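Local coordinates for protein glycoside hydrolase family 31 (Trueperella pyogenes, PDB 5I0F) that degrades cycloalternan, probably by hydrolysing its alpha-glucosidic bonds through a covalent glycosyl-enzyme intermediate, at residues D172-G177 with V219-R224; S272-L277 with M654-A659; T339-A344 with R453-D458; G351-G356 with T449-Y454. All coordinates share one frame; numbering follows the deposited sequence.

Interaction 1 (D172-G177 with V219-R224); sequences DEHVVG and VNEAGR
His174 and Val219 pair as antiparallel, hydrogen-bonded neighbours, and both bonds of the pair are present: His174 N donates a hydrogen bond to Val219 O at 2.9 Å, and Val219 N donates one to His174 O at 2.8 Å. The carbonyl of Val219 also receives a CA-H...O contact from Glu173 CA at 3.4 Å, so two donors of neighbouring residues share this oxygen.

A second group of bonds runs through side chains. The imidazole NE2 of His174 donates to Glu221 OE2 over 2.8 Å. The oxygen lies only 5° from the ring plane and uses its anti lone pair, which leaves ring and carboxylate nearly coplanar. Glu221 reaches the ring because its chain stays extended beyond CG. On the other nitrogen ND1 is bonded to Asp186, so this imidazole is gripped at both ends between carboxylates and is probably polarised by them. Asp172 OD2 accepts from Glu221 N at 3.1 Å along a straight N-H, although the donor stands well above the carboxylate plane. Asn220 OD1 turns back to accept from Arg224 N at 2.9 Å, within the same turn.

Apolar contact is slight: Glu173 CG rests on Asn220 CB at 3.8 Å, while its carboxylate is taken by Glu170 N, Arg145 and Trp226.

The contact joins edge strand 174-179 of a mixed five-stranded sheet to the end of strand 212-219 and the hairpin turn leading to strand 225-230. Trp665 stacks on the His174 ring, and Phe655 of helix 655-658 packs against Val219.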
# COMPACT_ATOMS: atom_id res chain seq x y z
N ASP A 172 2.65 -5.94 30.54
CA ASP A 172 1.71 -6.85 29.89
C ASP A 172 1.01 -6.26 28.66
O ASP A 172 0.02 -6.84 28.19
CB ASP A 172 0.67 -7.32 30.88
CG ASP A 172 -0.27 -6.20 31.34
OD1 ASP A 172 0.18 -5.02 31.42
OD2 ASP A 172 -1.44 -6.54 31.62
N GLU A 173 1.51 -5.14 28.13
CA GLU A 173 0.83 -4.47 27.02
C GLU A 173 1.35 -4.93 25.65
O GLU A 173 2.54 -5.19 25.49
CB GLU A 173 0.91 -2.95 27.16
CG GLU A 173 -0.09 -2.45 28.19
CD GLU A 173 -0.07 -0.97 28.47
OE1 GLU A 173 0.98 -0.30 28.30
OE2 GLU A 173 -1.12 -0.45 28.92
N HIS A 174 0.43 -4.98 24.69
CA HIS A 174 0.66 -5.37 23.31
C HIS A 174 0.28 -4.20 22.41
O HIS A 174 -0.66 -3.45 22.73
CB HIS A 174 -0.19 -6.56 22.98
CG HIS A 174 0.01 -7.70 23.91
ND1 HIS A 174 0.98 -8.65 23.71
CD2 HIS A 174 -0.60 -8.02 25.07
CE1 HIS A 174 0.93 -9.54 24.69
NE2 HIS A 174 -0.01 -9.16 25.54
N VAL A 175 1.01 -4.05 21.31
CA VAL A 175 0.84 -2.91 20.42
C VAL A 175 0.38 -3.40 19.06
O VAL A 175 1.10 -4.15 18.40
CB VAL A 175 2.13 -2.08 20.29
CG1 VAL A 175 1.86 -0.81 19.48
CG2 VAL A 175 2.67 -1.70 21.66
N VAL A 176 -0.82 -3.00 18.65
CA VAL A 176 -1.36 -3.41 17.34
C VAL A 176 -1.77 -2.17 16.58
O VAL A 176 -2.49 -1.32 17.09
CB VAL A 176 -2.56 -4.35 17.50
CG1 VAL A 176 -3.13 -4.73 16.14
CG2 VAL A 176 -2.14 -5.59 18.27
N GLY A 177 -1.29 -2.08 15.34
CA GLY A 177 -1.64 -0.98 14.48
C GLY A 177 -0.56 -0.62 13.48
O GLY A 177 0.16 -1.49 12.95
N VAL A 219 -2.88 -2.58 24.26
CA VAL A 219 -3.90 -3.39 24.93
C VAL A 219 -3.23 -4.22 26.02
O VAL A 219 -2.24 -4.89 25.74
CB VAL A 219 -4.62 -4.32 23.93
CG1 VAL A 219 -5.77 -5.05 24.61
CG2 VAL A 219 -5.14 -3.51 22.76
N ASN A 220 -3.75 -4.14 27.24
CA ASN A 220 -3.21 -4.93 28.36
C ASN A 220 -3.95 -6.26 28.49
O ASN A 220 -4.89 -6.52 27.74
CB ASN A 220 -3.16 -4.12 29.67
CG ASN A 220 -4.51 -3.95 30.36
OD1 ASN A 220 -5.49 -4.66 30.10
ND2 ASN A 220 -4.54 -3.02 31.31
N GLU A 221 -3.52 -7.08 29.42
CA GLU A 221 -4.06 -8.44 29.55
C GLU A 221 -5.21 -8.53 30.55
O GLU A 221 -5.71 -9.62 30.80
CB GLU A 221 -2.91 -9.41 29.87
CG GLU A 221 -2.00 -9.56 28.67
CD GLU A 221 -0.84 -10.52 28.86
OE1 GLU A 221 -0.67 -11.02 29.97
OE2 GLU A 221 -0.10 -10.76 27.88
N ALA A 222 -5.62 -7.38 31.08
CA ALA A 222 -6.86 -7.20 31.82
C ALA A 222 -8.03 -6.75 30.94
O ALA A 222 -9.14 -6.62 31.43
CB ALA A 222 -6.65 -6.17 32.91
N GLY A 223 -7.79 -6.48 29.66
CA GLY A 223 -8.84 -6.02 28.75
C GLY A 223 -8.99 -4.51 28.58
O GLY A 223 -9.97 -4.06 28.00
N ARG A 224 -8.07 -3.72 29.10
CA ARG A 224 -8.17 -2.28 28.92
C ARG A 224 -7.19 -1.87 27.84
O ARG A 224 -6.18 -2.54 27.62
CB ARG A 224 -7.90 -1.54 30.22
CG ARG A 224 -8.83 -1.95 31.37
CD ARG A 224 -10.32 -2.05 31.00
NE ARG A 224 -10.94 -0.75 30.73
CZ ARG A 224 -12.19 -0.57 30.28
NH1 ARG A 224 -12.99 -1.60 29.99
NH2 ARG A 224 -12.66 0.66 30.10
O HOH W 1 -1.23 -2.70 32.12
O HOH W 2 -3.77 -0.85 28.26

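Interaction 2 (S272-L277 with M654-A659); sequences SPTDVL and MFYDHA
Pro273 and Tyr656 face each other where the two backbones come closest, 5.6 Å between their CA atoms, and the contact is largely apolar. The proline ring is wedged among three residues. Its CB lies 3.8 Å from Phe655 CD1, at the edge of that ring and near its plane, and 3.9 Å from Tyr656 CD1, which it meets obliquely. Its CG reaches Ala659 CB at 4.1 Å. One turn further along the helix, Leu277 sends CD2 to within 4.0 Å of Tyr656 CE1, the two side chains crossing at about a right angle. CG of Leu277 stands opposite its own backbone N (chi1 179°), and this rotation carries the methyl to the phenol end of the tyrosine. The two aromatic residues also support each other, with Phe655 CE1 lying over the rim of one Tyr656 face.

Pro273 is the first residue of helix 273-284, whose start is a capping box: Asp275 N donates to Ser272 OG at 3.0 Å, and Ser272 N donates to Asp275 OD2 at 2.9 Å. The box closes the helix start on the flank turned away from segment 654-659. That segment is a short, weakly bonded helix in the family 31 C-terminal domain, so the contact joins this domain to the helix following strand 263-271.

Polar linkage is indirect. A water accepts from Thr274 N and donates to Tyr656 O at 2.8 Å, bridging the two backbones. The hydroxyl of Tyr656 has a weak bond to Gln217 of strand 212-219, while Lys648 and Arg652 form salt bridges with Asp657.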
# COMPACT_ATOMS: atom_id res chain seq x y z
N SER A 272 -12.27 0.49 26.35
CA SER A 272 -12.18 -0.83 25.73
C SER A 272 -11.38 -0.71 24.42
O SER A 272 -11.23 0.40 23.89
CB SER A 272 -13.59 -1.35 25.44
OG SER A 272 -14.16 -0.58 24.39
N PRO A 273 -10.88 -1.84 23.88
CA PRO A 273 -10.25 -1.74 22.55
C PRO A 273 -11.13 -1.09 21.47
O PRO A 273 -10.66 -0.27 20.67
CB PRO A 273 -9.94 -3.20 22.21
CG PRO A 273 -9.74 -3.84 23.56
CD PRO A 273 -10.78 -3.20 24.44
N THR A 274 -12.43 -1.39 21.52
CA THR A 274 -13.40 -0.82 20.60
C THR A 274 -13.54 0.71 20.77
O THR A 274 -13.60 1.44 19.76
CB THR A 274 -14.75 -1.55 20.74
OG1 THR A 274 -14.56 -2.91 20.32
CG2 THR A 274 -15.81 -0.92 19.86
N ASP A 275 -13.56 1.18 22.02
CA ASP A 275 -13.58 2.63 22.32
C ASP A 275 -12.40 3.34 21.63
O ASP A 275 -12.55 4.42 21.05
CB ASP A 275 -13.48 2.91 23.84
CG ASP A 275 -14.73 2.48 24.63
OD1 ASP A 275 -15.83 2.42 24.06
OD2 ASP A 275 -14.59 2.21 25.85
N VAL A 276 -11.23 2.73 21.70
CA VAL A 276 -10.01 3.32 21.15
C VAL A 276 -10.08 3.42 19.63
O VAL A 276 -9.83 4.50 19.04
CB VAL A 276 -8.75 2.55 21.58
CG1 VAL A 276 -7.51 3.06 20.84
CG2 VAL A 276 -8.57 2.66 23.08
N LEU A 277 -10.42 2.31 18.99
CA LEU A 277 -10.55 2.32 17.53
C LEU A 277 -11.62 3.31 17.09
O LEU A 277 -11.37 4.08 16.15
CB LEU A 277 -10.78 0.92 16.95
CG LEU A 277 -10.95 0.80 15.43
CD1 LEU A 277 -9.73 1.31 14.67
CD2 LEU A 277 -11.22 -0.66 15.08
N MET A 654 -8.50 -10.99 17.90
CA MET A 654 -9.17 -11.58 19.07
C MET A 654 -9.32 -10.61 20.24
O MET A 654 -10.25 -10.73 21.04
CB MET A 654 -8.38 -12.78 19.55
CG MET A 654 -8.17 -13.83 18.48
SD MET A 654 -9.59 -14.90 18.35
CE MET A 654 -9.15 -15.96 19.72
N PHE A 655 -8.41 -9.65 20.34
CA PHE A 655 -8.41 -8.72 21.46
C PHE A 655 -9.63 -7.80 21.50
O PHE A 655 -9.91 -7.26 22.55
CB PHE A 655 -7.09 -7.91 21.57
CG PHE A 655 -6.91 -6.85 20.52
CD1 PHE A 655 -7.49 -5.60 20.67
CD2 PHE A 655 -6.10 -7.07 19.42
CE1 PHE A 655 -7.30 -4.61 19.72
CE2 PHE A 655 -5.91 -6.08 18.46
CZ PHE A 655 -6.51 -4.85 18.62
N TYR A 656 -10.35 -7.62 20.39
CA TYR A 656 -11.53 -6.75 20.41
C TYR A 656 -12.64 -7.30 21.32
O TYR A 656 -13.28 -6.54 22.03
CB TYR A 656 -12.08 -6.45 18.99
CG TYR A 656 -11.20 -5.46 18.29
CD1 TYR A 656 -11.24 -4.11 18.63
CD2 TYR A 656 -10.27 -5.87 17.36
CE1 TYR A 656 -10.39 -3.19 18.02
CE2 TYR A 656 -9.40 -4.96 16.74
CZ TYR A 656 -9.46 -3.63 17.08
OH TYR A 656 -8.61 -2.73 16.48
N ASP A 657 -12.84 -8.62 21.31
CA ASP A 657 -13.90 -9.24 22.09
C ASP A 657 -13.36 -10.08 23.25
O ASP A 657 -14.15 -10.44 24.12
CB ASP A 657 -14.77 -10.14 21.18
CG ASP A 657 -15.37 -9.40 19.98
OD1 ASP A 657 -15.84 -8.26 20.17
OD2 ASP A 657 -15.39 -9.97 18.85
N HIS A 658 -12.06 -10.39 23.28
CA HIS A 658 -11.48 -11.31 24.29
C HIS A 658 -10.17 -10.81 24.90
O HIS A 658 -9.33 -11.62 25.29
CB HIS A 658 -11.28 -12.71 23.68
CG HIS A 658 -12.51 -13.26 23.03
ND1 HIS A 658 -12.70 -13.25 21.67
CD2 HIS A 658 -13.64 -13.78 23.56
CE1 HIS A 658 -13.89 -13.77 21.38
NE2 HIS A 658 -14.48 -14.10 22.52
N ALA A 659 -10.01 -9.49 25.06
CA ALA A 659 -8.75 -8.92 25.58
C ALA A 659 -8.41 -9.26 27.04
O ALA A 659 -7.27 -9.09 27.45
CB ALA A 659 -8.72 -7.40 25.41
O HOH W 3 -13.69 -3.90 22.75

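Interaction 3 (T339-A344 with R453-D458); sequences TIFRDA and RYLVED
The backbones of 339-344 and 453-458 stay well apart, 8.2 Å between the closest CA atoms (Thr339 and Leu455), and long side chains span the distance. Both pieces belong to the TIM-barrel domain of family 31: the first is part of the long loop after barrel strand 326-329, and the second is the short helix 453-457 that precedes barrel strand 463-466. In the loop, Phe341 to Ala344 make a type II turn, closed by Ala344 N bonding to Phe341 O.

Tyr454 carries the polar part. Its hydroxyl donates to Thr339 O at 2.6 Å, in the carbonyl plane and on a lone pair, with a C=O...donor angle of 142°. The same carbonyl oxygen lies at the edge of the phenol ring. CG of Tyr454 sits between its own backbone N and carbonyl carbon (chi1 86°), and from there the ring extends toward the loop, bringing OH to 3.6 Å from Ile340 CA.

The apolar part belongs to Leu455, which follows in the helix. Its CD2 meets Phe341 CE1 at 4.2 Å, an oblique approach, and is 4.1 Å from Thr339 O. Its CG lies over the rim of one face of the Tyr454 ring. The Phe341 ring is further enclosed by Trp332 and Trp367, each edge-to-face with it. Thr339 OG1 is bonded to Gly337 O and Gln405, while the carbonyl of Thr339 takes the tyrosine.

A water completes the link: it donates to Tyr454 OH at 3.0 Å and accepts from Phe341 N at 3.1 Å, standing at the edge of the Phe341 ring in its plane.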
# COMPACT_ATOMS: atom_id res chain seq x y z
N THR A 339 -7.95 5.26 -20.77
CA THR A 339 -9.22 5.94 -20.89
C THR A 339 -10.15 5.33 -21.96
O THR A 339 -11.37 5.46 -21.87
CB THR A 339 -8.92 7.43 -21.21
OG1 THR A 339 -8.10 7.96 -20.15
CG2 THR A 339 -10.13 8.21 -21.26
N ILE A 340 -9.57 4.66 -22.95
CA ILE A 340 -10.25 4.17 -24.15
C ILE A 340 -9.95 2.68 -24.31
O ILE A 340 -8.80 2.28 -24.20
CB ILE A 340 -9.72 4.92 -25.38
CG1 ILE A 340 -9.98 6.44 -25.19
CG2 ILE A 340 -10.31 4.36 -26.67
CD1 ILE A 340 -9.36 7.32 -26.23
N PHE A 341 -10.98 1.88 -24.60
CA PHE A 341 -10.82 0.44 -24.84
C PHE A 341 -9.89 0.14 -26.04
O PHE A 341 -9.91 0.86 -27.05
CB PHE A 341 -12.19 -0.23 -25.06
CG PHE A 341 -12.89 -0.68 -23.80
CD1 PHE A 341 -13.70 0.20 -23.08
CD2 PHE A 341 -12.75 -1.98 -23.32
CE1 PHE A 341 -14.35 -0.20 -21.93
CE2 PHE A 341 -13.40 -2.39 -22.17
CZ PHE A 341 -14.20 -1.50 -21.47
N ARG A 342 -9.07 -0.90 -25.92
CA ARG A 342 -8.13 -1.24 -26.99
C ARG A 342 -8.87 -1.45 -28.32
O ARG A 342 -9.94 -2.08 -28.35
CB ARG A 342 -7.29 -2.47 -26.66
CG ARG A 342 -6.12 -2.67 -27.61
CD ARG A 342 -5.07 -3.58 -27.01
NE ARG A 342 -5.57 -4.93 -26.67
CZ ARG A 342 -5.44 -6.04 -27.42
NH1 ARG A 342 -5.92 -7.20 -26.96
NH2 ARG A 342 -4.86 -6.03 -28.62
N ASP A 343 -8.27 -0.92 -29.39
CA ASP A 343 -8.79 -0.96 -30.79
C ASP A 343 -9.99 -0.07 -31.10
O ASP A 343 -10.44 -0.04 -32.26
CB ASP A 343 -9.07 -2.40 -31.28
CG ASP A 343 -7.82 -3.28 -31.30
OD1 ASP A 343 -6.71 -2.75 -31.51
OD2 ASP A 343 -7.98 -4.51 -31.09
N ALA A 344 -10.54 0.66 -30.13
CA ALA A 344 -11.65 1.57 -30.42
C ALA A 344 -11.18 2.65 -31.37
O ALA A 344 -10.03 3.06 -31.32
CB ALA A 344 -12.19 2.19 -29.12
N ARG A 453 -15.49 9.63 -17.13
CA ARG A 453 -16.90 9.66 -16.75
C ARG A 453 -17.76 8.81 -17.67
O ARG A 453 -18.66 8.10 -17.21
CB ARG A 453 -17.43 11.11 -16.70
CG ARG A 453 -18.92 11.24 -16.37
CD ARG A 453 -19.34 12.70 -16.20
NE ARG A 453 -18.75 13.25 -14.99
CZ ARG A 453 -19.19 13.03 -13.75
NH1 ARG A 453 -20.25 12.26 -13.52
NH2 ARG A 453 -18.54 13.57 -12.73
N TYR A 454 -17.47 8.85 -18.97
CA TYR A 454 -18.26 8.06 -19.96
C TYR A 454 -18.23 6.55 -19.69
O TYR A 454 -19.19 5.85 -20.02
CB TYR A 454 -17.83 8.35 -21.40
CG TYR A 454 -16.68 7.51 -21.88
CD1 TYR A 454 -15.35 7.89 -21.64
CD2 TYR A 454 -16.90 6.32 -22.56
CE1 TYR A 454 -14.31 7.11 -22.08
CE2 TYR A 454 -15.85 5.53 -22.99
CZ TYR A 454 -14.56 5.93 -22.75
OH TYR A 454 -13.53 5.14 -23.19
N LEU A 455 -17.15 6.05 -19.09
CA LEU A 455 -17.06 4.62 -18.72
C LEU A 455 -18.17 4.23 -17.76
O LEU A 455 -18.73 3.15 -17.87
CB LEU A 455 -15.71 4.30 -18.05
CG LEU A 455 -14.49 4.52 -18.93
CD1 LEU A 455 -13.24 4.42 -18.07
CD2 LEU A 455 -14.47 3.53 -20.10
N VAL A 456 -18.47 5.13 -16.82
CA VAL A 456 -19.50 4.91 -15.83
C VAL A 456 -20.88 5.29 -16.40
O VAL A 456 -21.82 4.51 -16.30
CB VAL A 456 -19.22 5.67 -14.52
CG1 VAL A 456 -20.27 5.35 -13.49
CG2 VAL A 456 -17.86 5.27 -13.94
N GLU A 457 -21.00 6.47 -17.00
CA GLU A 457 -22.32 6.99 -17.41
C GLU A 457 -22.85 6.34 -18.68
O GLU A 457 -24.06 6.13 -18.77
CB GLU A 457 -22.31 8.51 -17.55
CG GLU A 457 -22.12 9.20 -16.21
CD GLU A 457 -22.33 10.69 -16.25
OE1 GLU A 457 -22.44 11.30 -17.36
OE2 GLU A 457 -22.38 11.26 -15.15
N ASP A 458 -21.98 6.05 -19.65
CA ASP A 458 -22.37 5.52 -20.95
C ASP A 458 -22.17 4.00 -21.00
O ASP A 458 -23.10 3.29 -21.36
CB ASP A 458 -21.65 6.25 -22.10
CG ASP A 458 -21.89 7.77 -22.08
OD1 ASP A 458 -22.92 8.17 -21.49
OD2 ASP A 458 -21.09 8.58 -22.63
O HOH W 4 -13.69 3.13 -25.37

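Interaction 4 (G351-G356 with T449-Y454); sequences GQPHRG and TEQRRY
Gln451 reaches across to Gly351 with its amide, and the path can be traced atom by atom. From CB the chain leaves with CG beside the backbone N and then bends sharply (chi2 -85°), which swings the amide toward the loop. CD comes to 3.8 Å from Gly351 O. At the tip, NE2 donates to that oxygen at 3.0 Å with an N-H...O angle of 162°, the acceptor lying near the amide plane. NE2 also lies 3.9 Å from Pro353 CD, while OE1 accepts from Gln405, so both ends of the amide are held, which supports the assigned orientation of its O and N.

Next to it Pro353 CG packs on Glu450 CG at 3.7 Å. Glu450 and Gln451 lie on the type I turn from Glu450 to Arg453, which links helix 442-450 to helix 453-457 on the outside of the TIM barrel. The facing segment comes from the long loop between strand 326-329 and helix 370-379, where the side chain of His354 lies about 5 Å from a calcium ion.

Water does much of the joining. One molecule donates to both His354 O and Glu450 O and accepts from Tyr454 N; another accepts from His354 N and donates to Gln451 O. A third connects Arg355 NH1 with Glu450 OE2, whose direct separation is 4.5 Å.

Arg355 curls back through bends at chi2 and chi3. Its guanidinium has Tyr454 CA over one face and Arg453 CD at its edge, 3.8 Å from NH1, while NH2 bridges to Glu457 and Asp458. His354 O touches Tyr454 CB at 3.5 Å.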
# COMPACT_ATOMS: atom_id res chain seq x y z
N GLY A 351 -7.35 16.36 -26.39
CA GLY A 351 -7.34 15.97 -24.97
C GLY A 351 -8.57 16.30 -24.14
O GLY A 351 -8.53 16.16 -22.92
N GLN A 352 -9.67 16.71 -24.77
CA GLN A 352 -10.96 16.92 -24.09
C GLN A 352 -11.59 15.56 -23.70
O GLN A 352 -11.27 14.54 -24.33
CB GLN A 352 -11.95 17.69 -24.99
CG GLN A 352 -11.61 19.16 -25.24
CD GLN A 352 -12.62 19.87 -26.16
OE1 GLN A 352 -13.48 19.24 -26.78
NE2 GLN A 352 -12.50 21.19 -26.27
N PRO A 353 -12.47 15.53 -22.68
CA PRO A 353 -13.14 14.25 -22.35
C PRO A 353 -13.98 13.69 -23.49
O PRO A 353 -14.62 14.47 -24.20
CB PRO A 353 -14.08 14.64 -21.19
CG PRO A 353 -13.50 15.86 -20.59
CD PRO A 353 -12.82 16.60 -21.72
N HIS A 354 -13.96 12.37 -23.68
CA HIS A 354 -14.83 11.69 -24.65
C HIS A 354 -16.19 11.30 -24.06
O HIS A 354 -16.32 11.17 -22.86
CB HIS A 354 -14.17 10.40 -25.16
CG HIS A 354 -13.04 10.65 -26.10
ND1 HIS A 354 -13.24 11.03 -27.42
CD2 HIS A 354 -11.71 10.62 -25.92
CE1 HIS A 354 -12.07 11.19 -28.00
NE2 HIS A 354 -11.12 10.97 -27.11
N ARG A 355 -17.17 11.13 -24.94
CA ARG A 355 -18.44 10.47 -24.60
C ARG A 355 -18.57 9.16 -25.35
O ARG A 355 -17.90 8.94 -26.37
CB ARG A 355 -19.63 11.37 -24.98
CG ARG A 355 -19.71 12.71 -24.27
CD ARG A 355 -19.57 12.63 -22.75
NE ARG A 355 -20.47 11.66 -22.10
CZ ARG A 355 -20.66 11.56 -20.78
NH1 ARG A 355 -20.03 12.36 -19.92
NH2 ARG A 355 -21.51 10.66 -20.31
N GLY A 356 -19.43 8.29 -24.83
CA GLY A 356 -19.68 6.96 -25.42
C GLY A 356 -19.87 6.93 -26.92
O GLY A 356 -19.24 6.14 -27.60
N THR A 449 -10.92 12.71 -13.39
CA THR A 449 -12.00 11.73 -13.47
C THR A 449 -13.01 12.03 -14.60
O THR A 449 -13.67 11.13 -15.08
CB THR A 449 -12.75 11.58 -12.13
OG1 THR A 449 -13.20 12.87 -11.70
CG2 THR A 449 -11.82 10.97 -11.08
N GLU A 450 -13.13 13.28 -15.02
CA GLU A 450 -14.03 13.63 -16.11
C GLU A 450 -13.63 12.89 -17.40
O GLU A 450 -14.48 12.49 -18.18
CB GLU A 450 -14.04 15.14 -16.34
CG GLU A 450 -15.13 15.63 -17.26
CD GLU A 450 -16.56 15.34 -16.78
OE1 GLU A 450 -16.81 15.18 -15.57
OE2 GLU A 450 -17.45 15.27 -17.66
N GLN A 451 -12.33 12.69 -17.59
CA GLN A 451 -11.81 11.88 -18.70
C GLN A 451 -12.40 10.44 -18.72
O GLN A 451 -12.50 9.81 -19.78
CB GLN A 451 -10.28 11.81 -18.65
CG GLN A 451 -9.53 13.15 -18.72
CD GLN A 451 -9.30 13.64 -20.15
OE1 GLN A 451 -8.85 12.86 -21.01
NE2 GLN A 451 -9.56 14.93 -20.41
N ARG A 452 -12.76 9.91 -17.54
CA ARG A 452 -13.31 8.55 -17.37
C ARG A 452 -14.81 8.48 -17.17
O ARG A 452 -15.34 7.37 -17.02
CB ARG A 452 -12.70 7.88 -16.12
CG ARG A 452 -11.27 7.46 -16.29
CD ARG A 452 -10.28 8.52 -15.83
NE ARG A 452 -8.97 8.00 -16.19
CZ ARG A 452 -7.91 8.71 -16.55
NH1 ARG A 452 -7.92 10.05 -16.57
NH2 ARG A 452 -6.82 8.05 -16.88
N ARG A 453 -15.49 9.63 -17.13
CA ARG A 453 -16.90 9.66 -16.75
C ARG A 453 -17.76 8.81 -17.67
O ARG A 453 -18.66 8.10 -17.21
CB ARG A 453 -17.43 11.11 -16.70
CG ARG A 453 -18.92 11.24 -16.37
CD ARG A 453 -19.34 12.70 -16.20
NE ARG A 453 -18.75 13.25 -14.99
CZ ARG A 453 -19.19 13.03 -13.75
NH1 ARG A 453 -20.25 12.26 -13.52
NH2 ARG A 453 -18.54 13.57 -12.73
N TYR A 454 -17.47 8.85 -18.97
CA TYR A 454 -18.26 8.06 -19.96
C TYR A 454 -18.23 6.55 -19.69
O TYR A 454 -19.19 5.85 -20.02
CB TYR A 454 -17.83 8.35 -21.40
CG TYR A 454 -16.68 7.51 -21.88
CD1 TYR A 454 -15.35 7.89 -21.64
CD2 TYR A 454 -16.90 6.32 -22.56
CE1 TYR A 454 -14.31 7.11 -22.08
CE2 TYR A 454 -15.85 5.53 -22.99
CZ TYR A 454 -14.56 5.93 -22.75
OH TYR A 454 -13.53 5.14 -23.19
O HOH W 5 -15.93 11.10 -20.12
O HOH W 6 -12.08 10.86 -22.35
O HOH W 7 -17.68 13.58 -19.99

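Following the chain, interaction 1 closes first, pairing edge strand 174-179 with the end of strand 212-219 and the turn after it. Interaction 2 opens later, at helix 273-284, and closes only at 654-659, so it spans the whole TIM barrel and brings the C-terminal domain back to the sheet of interaction 1. The two touch directly, through Val219 on Phe655 and Gly223 on Ala659. Within that span lie interactions 3 and 4, which start on one long loop and end on overlapping residues around helix 453-457, sharing Arg453 and Tyr454. An Asp458 to Arg355 salt bridge ties them together. Interactions 3 and 4 lie on the opposite side of the chain's centre from interaction 1, and 45 to 50 Å separate the centres of the two pairs.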